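Local structure of insecticidal crystal protein Cry7Cal (Bacillus thuringiensis, 5ZI1) at residues V320-T325 against N331-G336; K210-Y215 against R285-P290; P495-V500 against Q508-R513; V301-V306 against F392-N397. The protein is a delta endotoxin active against the locust Locusta migratoria manilensis that probably binds insect receptors, seen here as the three-domain toxin portion of a longer protein. All blocks are in the same frame, centred on the assembly; numbering follows the deposited sequence.

Contact 1 of 4, residues V320-T325 against N331-G336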
# COMPACT_ATOMS: atom_id res chain seq x y z
N VAL A 320 -12.08 -1.95 -19.58
CA VAL A 320 -11.71 -1.09 -18.47
C VAL A 320 -11.00 0.13 -19.05
O VAL A 320 -10.13 -0.01 -19.91
CB VAL A 320 -10.82 -1.84 -17.47
CG1 VAL A 320 -9.97 -0.88 -16.68
CG2 VAL A 320 -11.69 -2.65 -16.54
N VAL A 321 -11.40 1.31 -18.60
CA VAL A 321 -10.83 2.56 -19.07
C VAL A 321 -10.26 3.28 -17.87
O VAL A 321 -10.91 3.37 -16.81
CB VAL A 321 -11.87 3.43 -19.80
CG1 VAL A 321 -11.20 4.72 -20.27
CG2 VAL A 321 -12.44 2.67 -20.98
N THR A 322 -9.04 3.78 -18.01
CA THR A 322 -8.37 4.53 -16.97
C THR A 322 -7.74 5.78 -17.58
O THR A 322 -7.51 5.85 -18.79
CB THR A 322 -7.27 3.69 -16.27
OG1 THR A 322 -6.23 3.41 -17.22
CG2 THR A 322 -7.83 2.38 -15.74
N GLN A 323 -7.45 6.75 -16.70
CA GLN A 323 -6.61 7.89 -17.01
C GLN A 323 -5.45 7.97 -16.02
O GLN A 323 -5.62 7.67 -14.84
CB GLN A 323 -7.41 9.19 -16.95
CG GLN A 323 -8.49 9.29 -18.02
CD GLN A 323 -9.46 10.42 -17.78
OE1 GLN A 323 -9.20 11.34 -17.00
NE2 GLN A 323 -10.60 10.37 -18.47
N TYR A 324 -4.27 8.40 -16.51
CA TYR A 324 -3.16 8.73 -15.63
C TYR A 324 -3.47 9.99 -14.84
O TYR A 324 -4.48 10.65 -15.06
CB TYR A 324 -1.87 8.90 -16.43
CG TYR A 324 -1.43 7.63 -17.12
CD1 TYR A 324 -1.41 6.41 -16.44
CD2 TYR A 324 -1.03 7.64 -18.45
CE1 TYR A 324 -1.01 5.25 -17.06
CE2 TYR A 324 -0.63 6.47 -19.09
CZ TYR A 324 -0.62 5.29 -18.39
OH TYR A 324 -0.21 4.13 -19.01
N THR A 325 -2.60 10.33 -13.89
CA THR A 325 -2.87 11.46 -13.02
C THR A 325 -2.80 12.77 -13.81
O THR A 325 -1.83 13.00 -14.54
CB THR A 325 -1.87 11.50 -11.87
OG1 THR A 325 -1.84 10.23 -11.19
CG2 THR A 325 -2.27 12.59 -10.90
N ASN A 331 -6.68 5.14 -21.24
CA ASN A 331 -6.08 3.82 -21.39
C ASN A 331 -7.23 2.82 -21.38
O ASN A 331 -8.05 2.84 -20.46
CB ASN A 331 -5.07 3.53 -20.27
CG ASN A 331 -4.04 4.66 -20.12
OD1 ASN A 331 -3.27 4.93 -21.03
ND2 ASN A 331 -4.04 5.33 -18.97
N THR A 332 -7.28 1.97 -22.40
CA THR A 332 -8.36 1.00 -22.54
C THR A 332 -7.79 -0.41 -22.51
O THR A 332 -6.86 -0.71 -23.26
CB THR A 332 -9.13 1.21 -23.85
OG1 THR A 332 -9.66 2.53 -23.86
CG2 THR A 332 -10.26 0.19 -24.00
N PHE A 333 -8.38 -1.26 -21.67
CA PHE A 333 -8.04 -2.68 -21.62
C PHE A 333 -9.29 -3.51 -21.88
O PHE A 333 -10.30 -3.35 -21.20
CB PHE A 333 -7.42 -3.03 -20.27
CG PHE A 333 -6.30 -2.10 -19.91
CD1 PHE A 333 -5.02 -2.33 -20.39
CD2 PHE A 333 -6.54 -0.96 -19.16
CE1 PHE A 333 -3.98 -1.46 -20.09
CE2 PHE A 333 -5.52 -0.10 -18.86
CZ PHE A 333 -4.23 -0.35 -19.32
N ASN A 334 -9.21 -4.40 -22.87
CA ASN A 334 -10.30 -5.27 -23.25
C ASN A 334 -10.03 -6.70 -22.82
O ASN A 334 -8.88 -7.15 -22.82
CB ASN A 334 -10.53 -5.20 -24.76
CG ASN A 334 -10.84 -3.80 -25.23
OD1 ASN A 334 -11.93 -3.27 -24.97
ND2 ASN A 334 -9.89 -3.18 -25.94
N TYR A 335 -11.08 -7.40 -22.43
CA TYR A 335 -11.03 -8.81 -22.10
C TYR A 335 -12.16 -9.53 -22.83
O TYR A 335 -13.21 -8.94 -23.10
CB TYR A 335 -11.18 -9.05 -20.60
CG TYR A 335 -10.06 -8.48 -19.77
CD1 TYR A 335 -10.10 -7.17 -19.33
CD2 TYR A 335 -8.96 -9.26 -19.41
CE1 TYR A 335 -9.07 -6.64 -18.56
CE2 TYR A 335 -7.94 -8.75 -18.65
CZ TYR A 335 -7.99 -7.44 -18.23
OH TYR A 335 -6.94 -6.94 -17.46
N GLY A 336 -11.93 -10.80 -23.14
CA GLY A 336 -12.98 -11.61 -23.73
C GLY A 336 -13.42 -11.07 -25.07
O GLY A 336 -12.59 -10.75 -25.93

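Contact 2 of 4, residues K210-Y215 against R285-P290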
# COMPACT_ATOMS: atom_id res chain seq x y z
N LYS A 210 -7.53 -22.45 -6.43
CA LYS A 210 -7.53 -22.13 -5.02
C LYS A 210 -6.12 -21.84 -4.50
O LYS A 210 -5.97 -21.18 -3.48
CB LYS A 210 -8.16 -23.28 -4.22
CG LYS A 210 -8.54 -22.91 -2.79
CD LYS A 210 -9.28 -24.06 -2.13
CE LYS A 210 -9.73 -23.68 -0.72
NZ LYS A 210 -10.72 -24.68 -0.20
N VAL A 211 -5.08 -22.33 -5.18
CA VAL A 211 -3.74 -22.01 -4.74
C VAL A 211 -3.45 -20.54 -5.02
O VAL A 211 -2.94 -19.82 -4.15
CB VAL A 211 -2.71 -22.93 -5.40
CG1 VAL A 211 -1.33 -22.30 -5.38
CG2 VAL A 211 -2.68 -24.26 -4.68
N TRP A 212 -3.86 -20.06 -6.19
CA TRP A 212 -3.73 -18.64 -6.48
C TRP A 212 -4.53 -17.79 -5.50
O TRP A 212 -4.03 -16.78 -5.00
CB TRP A 212 -4.18 -18.34 -7.90
CG TRP A 212 -3.79 -16.97 -8.24
CD1 TRP A 212 -2.56 -16.55 -8.65
CD2 TRP A 212 -4.61 -15.80 -8.15
NE1 TRP A 212 -2.57 -15.19 -8.85
CE2 TRP A 212 -3.81 -14.70 -8.54
CE3 TRP A 212 -5.94 -15.58 -7.79
CZ2 TRP A 212 -4.30 -13.41 -8.59
CZ3 TRP A 212 -6.42 -14.29 -7.84
CH2 TRP A 212 -5.61 -13.22 -8.23
N GLU A 213 -5.77 -18.19 -5.21
CA GLU A 213 -6.59 -17.39 -4.31
C GLU A 213 -5.92 -17.21 -2.96
O GLU A 213 -5.87 -16.09 -2.42
CB GLU A 213 -7.97 -18.03 -4.15
CG GLU A 213 -8.88 -17.28 -3.21
CD GLU A 213 -10.35 -17.62 -3.44
OE1 GLU A 213 -10.90 -17.31 -4.52
OE2 GLU A 213 -10.97 -18.23 -2.54
N ASN A 214 -5.40 -18.29 -2.38
CA ASN A 214 -4.73 -18.20 -1.09
C ASN A 214 -3.47 -17.36 -1.19
O ASN A 214 -3.12 -16.62 -0.27
CB ASN A 214 -4.38 -19.59 -0.56
CG ASN A 214 -5.61 -20.44 -0.22
OD1 ASN A 214 -6.71 -19.92 -0.01
ND2 ASN A 214 -5.41 -21.75 -0.17
N TYR A 215 -2.77 -17.47 -2.31
CA TYR A 215 -1.60 -16.66 -2.58
C TYR A 215 -1.99 -15.18 -2.65
O TYR A 215 -1.38 -14.33 -1.99
CB TYR A 215 -0.97 -17.14 -3.88
CG TYR A 215 0.20 -16.32 -4.39
CD1 TYR A 215 -0.02 -15.19 -5.17
CD2 TYR A 215 1.51 -16.73 -4.15
CE1 TYR A 215 1.03 -14.48 -5.68
CE2 TYR A 215 2.59 -16.01 -4.66
CZ TYR A 215 2.34 -14.89 -5.41
OH TYR A 215 3.39 -14.17 -5.92
N ARG A 285 -2.85 -12.98 -15.87
CA ARG A 285 -4.11 -12.40 -16.34
C ARG A 285 -4.86 -11.70 -15.23
O ARG A 285 -5.58 -10.74 -15.51
CB ARG A 285 -5.01 -13.46 -17.00
CG ARG A 285 -6.45 -13.01 -17.24
CD ARG A 285 -6.56 -12.32 -18.59
NE ARG A 285 -6.03 -13.11 -19.70
CZ ARG A 285 -6.63 -14.20 -20.16
NH1 ARG A 285 -7.78 -14.59 -19.61
NH2 ARG A 285 -6.11 -14.87 -21.17
N ALA A 286 -4.66 -12.11 -13.98
CA ALA A 286 -5.31 -11.42 -12.87
C ALA A 286 -4.61 -10.12 -12.47
O ALA A 286 -5.27 -9.21 -11.96
CB ALA A 286 -5.39 -12.33 -11.66
N ILE A 287 -3.30 -10.03 -12.62
CA ILE A 287 -2.50 -8.97 -12.01
C ILE A 287 -1.80 -8.19 -13.12
O ILE A 287 -0.81 -8.66 -13.69
CB ILE A 287 -1.49 -9.54 -11.01
CG1 ILE A 287 -2.23 -10.42 -9.99
CG2 ILE A 287 -0.68 -8.43 -10.36
CD1 ILE A 287 -3.17 -9.66 -9.11
N PRO A 288 -2.30 -7.01 -13.47
CA PRO A 288 -1.68 -6.23 -14.54
C PRO A 288 -0.26 -5.85 -14.17
O PRO A 288 0.11 -5.83 -13.00
CB PRO A 288 -2.57 -4.99 -14.65
CG PRO A 288 -3.85 -5.36 -13.93
CD PRO A 288 -3.38 -6.25 -12.82
N LYS A 289 0.55 -5.58 -15.20
CA LYS A 289 1.92 -5.14 -14.98
C LYS A 289 1.96 -3.81 -14.22
O LYS A 289 1.04 -2.99 -14.34
CB LYS A 289 2.65 -4.98 -16.32
CG LYS A 289 2.93 -6.32 -17.05
CD LYS A 289 3.71 -7.32 -16.17
CE LYS A 289 3.79 -8.72 -16.80
NZ LYS A 289 2.68 -9.66 -16.37
N PRO A 290 3.00 -3.57 -13.43
CA PRO A 290 3.20 -2.24 -12.84
C PRO A 290 3.13 -1.16 -13.91
O PRO A 290 3.62 -1.33 -15.03
CB PRO A 290 4.61 -2.32 -12.24
CG PRO A 290 4.90 -3.77 -12.13
CD PRO A 290 4.18 -4.43 -13.25

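Contact 3 of 4, residues P495-V500 against Q508-R513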
# COMPACT_ATOMS: atom_id res chain seq x y z
N PRO A 495 4.98 0.89 -6.93
CA PRO A 495 6.06 0.64 -7.89
C PRO A 495 6.97 1.85 -8.02
O PRO A 495 6.69 2.94 -7.51
CB PRO A 495 5.32 0.32 -9.19
CG PRO A 495 3.95 0.86 -9.00
CD PRO A 495 3.65 0.83 -7.55
N ILE A 496 8.09 1.64 -8.72
CA ILE A 496 9.15 2.63 -8.86
C ILE A 496 9.59 2.65 -10.32
O ILE A 496 9.26 1.76 -11.10
CB ILE A 496 10.35 2.34 -7.93
CG1 ILE A 496 11.00 1.00 -8.29
CG2 ILE A 496 9.92 2.37 -6.46
CD1 ILE A 496 12.19 0.67 -7.43
N LEU A 497 10.36 3.68 -10.68
CA LEU A 497 10.91 3.78 -12.02
C LEU A 497 12.31 3.17 -12.09
O LEU A 497 13.13 3.38 -11.19
CB LEU A 497 10.99 5.24 -12.48
CG LEU A 497 9.67 5.99 -12.71
CD1 LEU A 497 9.82 7.04 -13.80
CD2 LEU A 497 8.55 5.04 -13.04
N LYS A 498 12.57 2.44 -13.17
CA LYS A 498 13.89 1.88 -13.45
C LYS A 498 14.41 2.47 -14.76
O LYS A 498 13.88 2.16 -15.83
CB LYS A 498 13.84 0.36 -13.53
CG LYS A 498 15.19 -0.27 -13.74
CD LYS A 498 15.05 -1.78 -13.78
CE LYS A 498 15.10 -2.30 -15.21
NZ LYS A 498 16.42 -2.95 -15.50
N ILE A 499 15.45 3.29 -14.67
CA ILE A 499 16.04 3.95 -15.83
C ILE A 499 17.37 3.28 -16.15
O ILE A 499 18.23 3.16 -15.28
CB ILE A 499 16.23 5.45 -15.59
CG1 ILE A 499 14.97 6.06 -14.99
CG2 ILE A 499 16.59 6.18 -16.89
CD1 ILE A 499 15.23 7.34 -14.25
N VAL A 500 17.53 2.84 -17.40
CA VAL A 500 18.80 2.35 -17.93
C VAL A 500 19.30 3.37 -18.96
O VAL A 500 18.66 3.57 -20.00
CB VAL A 500 18.65 0.95 -18.55
CG1 VAL A 500 20.00 0.44 -18.98
CG2 VAL A 500 17.99 -0.02 -17.55
N GLN A 508 15.02 13.01 -21.24
CA GLN A 508 13.76 13.10 -20.51
C GLN A 508 13.36 11.74 -19.96
O GLN A 508 13.37 10.73 -20.67
CB GLN A 508 12.66 13.65 -21.41
CG GLN A 508 11.39 13.95 -20.65
CD GLN A 508 10.45 14.88 -21.40
OE1 GLN A 508 9.30 14.53 -21.67
NE2 GLN A 508 10.93 16.08 -21.72
N VAL A 509 13.00 11.70 -18.67
CA VAL A 509 12.56 10.46 -18.04
C VAL A 509 11.04 10.40 -17.96
O VAL A 509 10.43 9.45 -18.46
CB VAL A 509 13.18 10.28 -16.65
CG1 VAL A 509 12.61 9.04 -15.98
CG2 VAL A 509 14.71 10.23 -16.73
N PHE A 510 10.41 11.40 -17.34
CA PHE A 510 8.96 11.36 -17.22
C PHE A 510 8.38 12.76 -17.24
O PHE A 510 9.10 13.76 -17.12
CB PHE A 510 8.52 10.58 -15.96
CG PHE A 510 8.83 11.27 -14.64
CD1 PHE A 510 8.16 12.42 -14.25
CD2 PHE A 510 9.72 10.70 -13.75
CE1 PHE A 510 8.41 13.02 -13.03
CE2 PHE A 510 9.96 11.29 -12.53
CZ PHE A 510 9.31 12.45 -12.17
N ARG A 511 7.05 12.82 -17.39
CA ARG A 511 6.30 14.06 -17.21
C ARG A 511 5.28 13.90 -16.11
O ARG A 511 4.66 12.85 -15.96
CB ARG A 511 5.52 14.47 -18.44
CG ARG A 511 6.00 13.88 -19.72
CD ARG A 511 5.51 14.73 -20.82
NE ARG A 511 5.93 14.23 -22.13
CZ ARG A 511 6.38 15.02 -23.09
NH1 ARG A 511 6.74 14.50 -24.25
NH2 ARG A 511 6.46 16.34 -22.87
N MET A 512 5.02 15.00 -15.41
CA MET A 512 4.12 15.02 -14.27
C MET A 512 3.48 16.39 -14.22
O MET A 512 4.14 17.39 -14.49
CB MET A 512 4.92 14.71 -13.00
CG MET A 512 4.15 14.75 -11.71
SD MET A 512 5.28 14.38 -10.34
CE MET A 512 5.50 12.60 -10.50
N ARG A 513 2.18 16.43 -13.91
CA ARG A 513 1.47 17.69 -13.73
C ARG A 513 1.26 17.94 -12.25
O ARG A 513 0.86 17.03 -11.52
CB ARG A 513 0.11 17.71 -14.45
CG ARG A 513 0.22 17.65 -15.96
CD ARG A 513 -0.99 18.28 -16.68
NE ARG A 513 -0.67 18.45 -18.10
CZ ARG A 513 -0.90 17.53 -19.03
NH1 ARG A 513 -1.49 16.39 -18.70
NH2 ARG A 513 -0.55 17.76 -20.29

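Contact 4 of 4, residues V301-V306 against F392-N397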
# COMPACT_ATOMS: atom_id res chain seq x y z
N VAL A 301 -19.44 -4.10 -19.42
CA VAL A 301 -19.64 -5.54 -19.36
C VAL A 301 -20.52 -5.95 -20.53
O VAL A 301 -21.52 -5.28 -20.83
CB VAL A 301 -20.25 -5.98 -18.02
CG1 VAL A 301 -20.76 -7.42 -18.08
CG2 VAL A 301 -19.24 -5.82 -16.91
N ARG A 302 -20.14 -7.03 -21.21
CA ARG A 302 -20.97 -7.68 -22.21
C ARG A 302 -21.32 -9.08 -21.72
O ARG A 302 -20.44 -9.81 -21.24
CB ARG A 302 -20.28 -7.80 -23.57
CG ARG A 302 -19.95 -6.49 -24.21
CD ARG A 302 -21.14 -5.61 -24.36
NE ARG A 302 -21.09 -4.93 -25.65
CZ ARG A 302 -20.85 -3.63 -25.81
NH1 ARG A 302 -20.66 -2.85 -24.75
NH2 ARG A 302 -20.81 -3.12 -27.03
N ALA A 303 -22.60 -9.45 -21.87
CA ALA A 303 -23.06 -10.71 -21.32
C ALA A 303 -24.10 -11.32 -22.25
O ALA A 303 -24.71 -10.63 -23.08
CB ALA A 303 -23.62 -10.53 -19.91
N ARG A 304 -24.28 -12.64 -22.12
CA ARG A 304 -25.27 -13.36 -22.90
C ARG A 304 -25.95 -14.36 -21.98
O ARG A 304 -25.43 -14.70 -20.92
CB ARG A 304 -24.66 -14.06 -24.12
CG ARG A 304 -23.83 -15.29 -23.77
CD ARG A 304 -23.21 -15.88 -25.02
NE ARG A 304 -22.20 -16.88 -24.68
CZ ARG A 304 -22.38 -18.20 -24.75
NH1 ARG A 304 -21.40 -19.01 -24.39
NH2 ARG A 304 -23.54 -18.69 -25.17
N VAL A 305 -27.12 -14.81 -22.41
CA VAL A 305 -27.98 -15.72 -21.66
C VAL A 305 -27.79 -17.13 -22.18
O VAL A 305 -27.76 -17.36 -23.39
CB VAL A 305 -29.46 -15.30 -21.78
CG1 VAL A 305 -30.36 -16.20 -20.95
CG2 VAL A 305 -29.64 -13.84 -21.37
N VAL A 306 -27.66 -18.08 -21.26
CA VAL A 306 -27.57 -19.49 -21.62
C VAL A 306 -28.63 -20.23 -20.82
O VAL A 306 -29.04 -19.79 -19.74
CB VAL A 306 -26.18 -20.09 -21.36
CG1 VAL A 306 -25.14 -19.41 -22.25
CG2 VAL A 306 -25.82 -19.95 -19.89
N PHE A 392 -26.12 -3.48 -12.53
CA PHE A 392 -26.83 -4.23 -13.56
C PHE A 392 -27.29 -5.53 -12.93
O PHE A 392 -26.61 -6.10 -12.07
CB PHE A 392 -25.97 -4.52 -14.82
CG PHE A 392 -24.74 -5.36 -14.57
CD1 PHE A 392 -24.82 -6.74 -14.46
CD2 PHE A 392 -23.49 -4.77 -14.52
CE1 PHE A 392 -23.69 -7.52 -14.24
CE2 PHE A 392 -22.34 -5.54 -14.31
CZ PHE A 392 -22.44 -6.91 -14.17
N SER A 393 -28.48 -5.96 -13.34
CA SER A 393 -29.08 -7.19 -12.85
C SER A 393 -29.59 -7.95 -14.07
O SER A 393 -30.56 -7.54 -14.70
CB SER A 393 -30.21 -6.92 -11.87
OG SER A 393 -30.42 -8.05 -11.04
N PHE A 394 -28.89 -9.03 -14.41
CA PHE A 394 -29.20 -9.83 -15.59
C PHE A 394 -29.92 -11.10 -15.18
O PHE A 394 -29.92 -11.50 -14.01
CB PHE A 394 -27.92 -10.17 -16.35
CG PHE A 394 -27.25 -8.99 -16.95
CD1 PHE A 394 -27.99 -7.93 -17.44
CD2 PHE A 394 -25.86 -8.92 -17.02
CE1 PHE A 394 -27.37 -6.82 -18.00
CE2 PHE A 394 -25.23 -7.84 -17.58
CZ PHE A 394 -25.98 -6.78 -18.07
N SER A 395 -30.49 -11.77 -16.17
CA SER A 395 -31.37 -12.90 -15.91
C SER A 395 -30.63 -13.95 -15.11
O SER A 395 -29.43 -14.16 -15.28
CB SER A 395 -31.88 -13.52 -17.20
OG SER A 395 -31.09 -14.65 -17.52
N ASN A 396 -31.36 -14.61 -14.21
CA ASN A 396 -30.81 -15.64 -13.35
C ASN A 396 -31.95 -16.29 -12.58
O ASN A 396 -32.58 -15.66 -11.72
CB ASN A 396 -29.76 -15.03 -12.40
CG ASN A 396 -29.30 -16.01 -11.36
OD1 ASN A 396 -29.42 -17.23 -11.53
ND2 ASN A 396 -28.75 -15.48 -10.27
N ASN A 397 -32.24 -17.55 -12.90
CA ASN A 397 -33.26 -18.30 -12.17
C ASN A 397 -32.65 -19.42 -11.34
O ASN A 397 -33.36 -20.36 -10.97
CB ASN A 397 -34.34 -18.84 -13.12
CG ASN A 397 -33.83 -19.93 -14.06
OD1 ASN A 397 -32.72 -20.47 -13.91
ND2 ASN A 397 -34.66 -20.26 -15.04

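Contact 1 of 4, residues V320-T325 against N331-G336
Asn331 opens the pairing with both of its backbone polar atoms. Asn331 N gives a nearly straight bond (176°) to Thr322 O at 2.7 Å, and Asn331 O takes the Thr322 N at 2.8 Å. The same carbonyl also receives a CA-H...O contact from Val321. The Asn331 side chain serves two neighbours. With CG beside the backbone N (chi1 -51°), the amide swings over the Tyr324 ring. Asn331 ND2 sits 3.4 Å above the Tyr324 ring plane, over its centre, and the ring and amide planes are 52° apart. Asn331 ND2 also reaches Thr322 OG1 at 3.4 Å, a weak hydrogen bond. The stronger polar partner of that hydroxyl is Gln294 on strand 294-306.

Thr332 and Val321 form a non-hydrogen-bonded pair. The two side chains lie alongside and point the same way, with Thr332 OG1 4.0 Å from Val321 CG2. Phe333 closes the second hydrogen-bonded pair, exchanging N-H and C=O with Val320. Its ring shares a sheet face with Val320, Thr322 and Asn331. Thr322 OG1 lies at the ring edge, near its plane, 3.9 Å from Phe333 CE2. Farther on, Tyr335 stacks on His318, and its OH is hydrogen-bonded to Tyr434 OH.

Strands 312-324 and 331-336 thus form an antiparallel beta hairpin at the border of a four-stranded sheet of Greek-key order, as in the beta-prism domain II of Cry toxins.

Contact 2 of 4, residues K210-Y215 against R285-P290
Trp212 meets Ala286 and Ile287 through the far end of its indole, and this contact is wholly apolar. Ala286 CB lies 3.4 Å from Trp212 CZ2 and 3.6 Å from Trp212 CH2, so the methyl is shared by two atoms of the six-membered ring. It approaches obliquely. Ile287 comes differently. Ile287 CG1 sits at the edge of the indole, near the ring plane, 3.9 Å from Trp212 CZ2. Ile287 CD1 is 4.0 Å from the same Trp212 CZ2. One indole carbon is therefore touched by both residues. The first torsion of Trp212 explains its reach. The bond to CB points toward residues 285-290, and with CG anti to the backbone N (chi1 -169°) the benzo end of the indole arrives at Ala286 and Ile287. The backbones stay well apart, with Trp212 CA and Ala286 CA 9.8 Å from each other.

The polar end of the indole is held separately. Trp212 NE1 is hydrogen-bonded to Glu283, about one turn before the touching residues, which helps fix the rotation of the ring.

Ala286 ends helix 279-286, and Ile287 is the first residue to leave helical geometry; the indole packs on both. Helix 208-227 of the N-terminal helical domain is thereby laid against the second domain, where Phe279 and Ile282 of helix 279-286 also meet Trp212. Strand 252-254 touches Ile287 through Phe254, and strand 430-437 lies beside Ala286, whose O is bonded to Ser436 OG.

Contact 3 of 4, residues P495-V500 against Q508-R513
The Phe510 ring meets Leu497 across the contact, Phe510 CD2 lying 3.7 Å from Leu497 CD1. The methyl comes at an oblique angle, and the two side chains run roughly perpendicular. The bond to CB of Phe510 points toward residues 495-500, and CG between the backbone N and the carbonyl carbon (chi1 69°) places CD2 at the leucine methyl. The other flat group lies within residues 508-513. Gln508 OE1 sits over the centre of one face of the Arg511 guanidinium, 3.3 Å above its plane. That guanidinium is also in a salt bridge with Glu478.

Val509 carries the rest of the contact. Val509 CG1 reaches Ile499 CD1 at 3.6 Å, and Val509 CG2 is 3.8 Å from the same atom. These two side chains extend toward each other, tip to tip. Leu497 and Val509 instead pass alongside, pointing opposite ways. The backbone of Val509 is not extended (psi -56°). This breaks the usual in-and-out alternation, and both Val509 and Phe510 can meet residues 495-500.

The two strands run roughly antiparallel, 152° apart, but their axes stay 9.4 Å from each other. They belong to different sheets. Strand 496-500 pairs with strands 484-487 and 589-599, while 508-513 pairs with 478-479 and 575-580. Such facing of two sheets is characteristic of a beta sandwich, here the C-terminal domain, whose family is grouped with galactose-binding folds.

Contact 4 of 4, residues V301-V306 against F392-N397
Phe394 meets Ala303 through two ring carbons, with Ala303 CB 3.9 Å from Phe394 CE2 and 4.0 Å from Phe394 CD2. The methyl approaches obliquely. Within residues 392-397, one face of the Phe394 ring is covered by Phe392, whose CD1 stands 3.3 Å above the plane, displaced toward the rim. The two phenylalanines therefore meet the opposing strand as a pair.

Phe392 reaches a different residue, Val301. Phe392 CE2 is 4.1 Å from Val301 CG2, and the two side chains are set nearly square to each other. The phenylalanines differ in their first torsions, chi1 61° in Phe392 and -66° in Phe394, and this goes with Phe392 CD1 lying over the Phe394 face. Next along the chain, Ser395 OG is 3.8 Å from Val305 CG1 and 4.2 Å from Val305 CG2, a contact of a hydroxyl with two methyl groups.

The two chain runs point nearly the same way, 12° apart. Val305 CA and Ser395 CA are 7.2 Å from each other, Val301 CA and Phe392 CA 9.3 Å. Strand 387-393 reaches Phe392 and Ser393, and the chain then runs on as loop past Ala303 and Val305. Strands 294-306 and 387-393 belong to separate sheets. Leu343 and Ala313 also touch Phe394, and Leu376 touches Phe392. The contact thus lies in the apolar interior between two of the three sheets that make up the prism of the second domain in Cry toxins.

How the contacts relate
From the N terminus, contact 2 comes first. It closes a loop of 69 residues between helix 208-227 and the end of helix 279-286, tying the helical domain to the second domain. Contact 4 opens next at residue 301 and closes at 392-397. Contact 1, a short hairpin, is nested inside it. Contact 1 and residues 301-306 of contact 4 lie in one sheet, while 392-397 brings in a second. Contact 3 follows separately in the C-terminal domain, and no contacts cross. Contact 2 touches two others: Arg285 packs on Tyr335 of contact 1, and Pro290 on Pro495 of contact 3. Contacts 3 and 4 lie farthest apart, with centres about 42 Å from each other.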